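Local coordinates for protein magnesium-protoporphyrin O-methyltransferase (Synechocystis sp., PDB 4QDJ) that methylates magnesium-protoporphyrin IX with S-adenosylmethionine to give its 13-monomethyl ester, a step of chlorophyll biosynthesis, at residues Asp49-Trp54 / Thr130-Asp135. Sequence-based numbering, arbitrary orientation. Where two conformers were deposited one is given.
Sequences DSVVAW and TVICLD. With SAM (S-adenosylmethionine), chain B.
L134, whose side chain packs against V51, gives its backbone O to the methionyl amino nitrogen of SAM in a short hydrogen bond (L134 O to SAM N, 2.7 Å). One residue on, D135 turns into a left-handed backbone conformation, and its carbonyl O lies 3.2 Å from CE of SAM, the methyl carbon that is transferred. The D135 carboxylate is held from three hydroxyls: OD1 bonds to S163 OG and S222 OG, OD2 to Y220 OH. On the other flank of L134, its isobutyl end meets helix 35-58. CG2 of V51 faces both leucine methyls almost equally, at 4.0 Å from L134 CD1 and 4.1 Å from L134 CD2, as the two side chains run past each other in opposite directions. V51 CG1, placed anti to its own N (chi1 172°), instead reaches toward the strand residue, ending 4.2 Å from I132 CD1. I132 presents that methyl at the end of an extended chain (chi2 176°). One valine thus bridges two residues spaced i, i+2, whose side chains emerge on the same sheet face; V131 and C133, on the alternate face, pack against helix 142-155. This is the class I methyltransferase fold, a seven-stranded sheet ordered 3-2-1-4-5-7-6. Strand 130-133 is its fourth, and the residues just past its C-terminal end line the SAM pocket. V51 CA lies 9.2 Å from I132 CA, a normal spacing for a helix laid on a sheet, and the two segments bury 112 Å² through apolar side chains alone, with no hydrogen bond between them. The side chains of I132 and L134 also rest on L76, in a loop, while V51 touches I224 of strand 221-229. CB of L134 also borders the cofactor, 3.9 Å from the carboxylate O of SAM.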
loop_
_atom_site.group_PDB
_atom_site.type_symbol
_atom_site.label_atom_id
_atom_site.label_comp_id
_atom_site.label_asym_id
_atom_site.label_seq_id
_atom_site.Cartn_x
_atom_site.Cartn_y
_atom_site.Cartn_z
ATOM N N ASP A 49 -9.728 -2.473 5.611
ATOM C CA ASP A 49 -10.684 -2.039 6.627
ATOM C C ASP A 49 -10.032 -1.823 7.994
ATOM O O ASP A 49 -10.413 -0.913 8.728
ATOM C CB ASP A 49 -11.855 -3.022 6.740
ATOM C CG ASP A 49 -12.806 -2.939 5.558
ATOM O OD1 ASP A 49 -12.771 -1.928 4.825
ATOM O OD2 ASP A 49 -13.596 -3.888 5.367
ATOM N N SER A 50 -9.050 -2.653 8.331
ATOM C CA SER A 50 -8.335 -2.521 9.598
ATOM C C SER A 50 -7.559 -1.209 9.662
ATOM O O SER A 50 -7.537 -0.533 10.690
ATOM C CB SER A 50 -7.380 -3.702 9.810
ATOM O OG SER A 50 -8.091 -4.899 10.075
ATOM N N VAL A 51 -6.915 -0.853 8.555
ATOM C CA VAL A 51 -6.135 0.380 8.506
ATOM C C VAL A 51 -7.042 1.610 8.540
ATOM O O VAL A 51 -6.785 2.562 9.279
ATOM C CB VAL A 51 -5.197 0.403 7.280
ATOM C CG1 VAL A 51 -4.537 1.773 7.124
ATOM C CG2 VAL A 51 -4.145 -0.683 7.421
ATOM N N VAL A 52 -8.117 1.581 7.758
ATOM C CA VAL A 52 -9.102 2.656 7.792
ATOM C C VAL A 52 -9.636 2.835 9.213
ATOM O O VAL A 52 -9.749 3.959 9.707
ATOM C CB VAL A 52 -10.267 2.396 6.813
ATOM C CG1 VAL A 52 -11.371 3.433 7.000
ATOM C CG2 VAL A 52 -9.760 2.406 5.375
ATOM N N ALA A 53 -9.934 1.720 9.875
ATOM C CA ALA A 53 -10.459 1.757 11.236
ATOM C C ALA A 53 -9.482 2.403 12.220
ATOM O O ALA A 53 -9.895 3.166 13.096
ATOM C CB ALA A 53 -10.839 0.356 11.702
ATOM N N TRP A 54 -8.194 2.096 12.077
ATOM C CA TRP A 54 -7.165 2.712 12.914
ATOM C C TRP A 54 -7.204 4.224 12.766
ATOM O O TRP A 54 -7.206 4.961 13.754
ATOM C CB TRP A 54 -5.770 2.239 12.502
ATOM C CG TRP A 54 -5.340 0.919 13.051
ATOM C CD1 TRP A 54 -5.980 0.161 13.990
ATOM C CD2 TRP A 54 -4.159 0.198 12.688
ATOM N NE1 TRP A 54 -5.267 -0.991 14.230
ATOM C CE2 TRP A 54 -4.146 -0.992 13.442
ATOM C CE3 TRP A 54 -3.112 0.443 11.792
ATOM C CZ2 TRP A 54 -3.124 -1.934 13.330
ATOM C CZ3 TRP A 54 -2.099 -0.492 11.683
ATOM C CH2 TRP A 54 -2.112 -1.666 12.449
ATOM N N THR A 130 1.161 11.044 7.519
ATOM C CA THR A 130 1.099 9.590 7.512
ATOM C C THR A 130 1.429 9.035 6.132
ATOM O O THR A 130 0.890 9.487 5.121
ATOM C CB THR A 130 -0.302 9.106 7.947
ATOM O OG1 THR A 130 -0.512 9.440 9.325
ATOM C CG2 THR A 130 -0.442 7.603 7.770
ATOM N N VAL A 131 2.335 8.064 6.098
ATOM C CA VAL A 131 2.672 7.365 4.868
ATOM C C VAL A 131 2.262 5.906 5.023
ATOM O O VAL A 131 2.534 5.286 6.052
ATOM C CB VAL A 131 4.178 7.469 4.554
ATOM C CG1 VAL A 131 4.523 6.689 3.295
ATOM C CG2 VAL A 131 4.583 8.928 4.406
ATOM N N ILE A 132 1.585 5.370 4.014
ATOM C CA ILE A 132 1.077 4.005 4.078
ATOM C C ILE A 132 1.530 3.196 2.869
ATOM O O ILE A 132 1.467 3.669 1.736
ATOM C CB ILE A 132 -0.466 3.980 4.154
ATOM C CG1 ILE A 132 -0.966 4.897 5.273
ATOM C CG2 ILE A 132 -0.972 2.554 4.358
ATOM C CD1 ILE A 132 -2.475 4.994 5.349
ATOM N N CYS A 133 1.987 1.974 3.116
ATOM C CA CYS A 133 2.422 1.087 2.046
ATOM C C CYS A 133 1.937 -0.328 2.340
ATOM O O CYS A 133 2.552 -1.051 3.125
ATOM C CB CYS A 133 3.945 1.124 1.926
ATOM S SG CYS A 133 4.619 0.226 0.520
ATOM N N LEU A 134 0.824 -0.711 1.717
ATOM C CA LEU A 134 0.189 -1.999 1.989
ATOM C C LEU A 134 0.394 -3.003 0.866
ATOM O O LEU A 134 0.124 -2.705 -0.297
ATOM C CB LEU A 134 -1.315 -1.825 2.211
ATOM C CG LEU A 134 -1.790 -0.917 3.343
ATOM C CD1 LEU A 134 -3.305 -0.998 3.472
ATOM C CD2 LEU A 134 -1.110 -1.284 4.656
ATOM N N ASP A 135 0.856 -4.196 1.232
ATOM C CA ASP A 135 0.992 -5.318 0.303
ATOM C C ASP A 135 1.806 -4.969 -0.943
ATOM O O ASP A 135 1.482 -5.397 -2.053
ATOM C CB ASP A 135 -0.382 -5.873 -0.093
ATOM C CG ASP A 135 -1.142 -6.469 1.085
ATOM O OD1 ASP A 135 -0.570 -6.570 2.193
ATOM O OD2 ASP A 135 -2.319 -6.848 0.899
HETATM N N SAM B . -1.483 -1.107 -1.845
HETATM C CA SAM B . -2.571 -1.519 -2.729
HETATM C C SAM B . -3.657 -2.247 -1.947
HETATM O O SAM B . -3.389 -2.841 -0.902
HETATM O OXT SAM B . -4.822 -2.251 -2.344
HETATM C CB SAM B . -2.078 -2.369 -3.900
HETATM C CG SAM B . -1.344 -3.665 -3.558
HETATM S SD SAM B . -0.901 -4.609 -5.046
HETATM C CE SAM B . -0.628 -6.264 -4.364
HETATM C "C5'" SAM B . 0.814 -4.091 -5.269
HETATM C "C4'" SAM B . 0.909 -2.758 -5.996
HETATM O "O4'" SAM B . 2.168 -2.183 -5.719
HETATM C "C3'" SAM B . 0.801 -2.894 -7.509
HETATM O "O3'" SAM B . -0.204 -2.025 -7.977
HETATM C "C2'" SAM B . 2.150 -2.435 -8.027
HETATM O "O2'" SAM B . 2.041 -1.728 -9.243
HETATM C "C1'" SAM B . 2.636 -1.554 -6.888
HETATM N N9 SAM B . 4.096 -1.408 -6.839
HETATM C C8 SAM B . 5.038 -2.397 -6.932
HETATM N N7 SAM B . 6.260 -1.824 -6.837
HETATM C C5 SAM B . 6.103 -0.490 -6.683
HETATM C C6 SAM B . 7.008 0.551 -6.541
HETATM N N6 SAM B . 8.317 0.308 -6.545
HETATM N N1 SAM B . 6.539 1.839 -6.401
HETATM C C2 SAM B . 5.182 2.090 -6.398
HETATM N N3 SAM B . 4.287 1.051 -6.543
HETATM C C4 SAM B . 4.746 -0.217 -6.680
#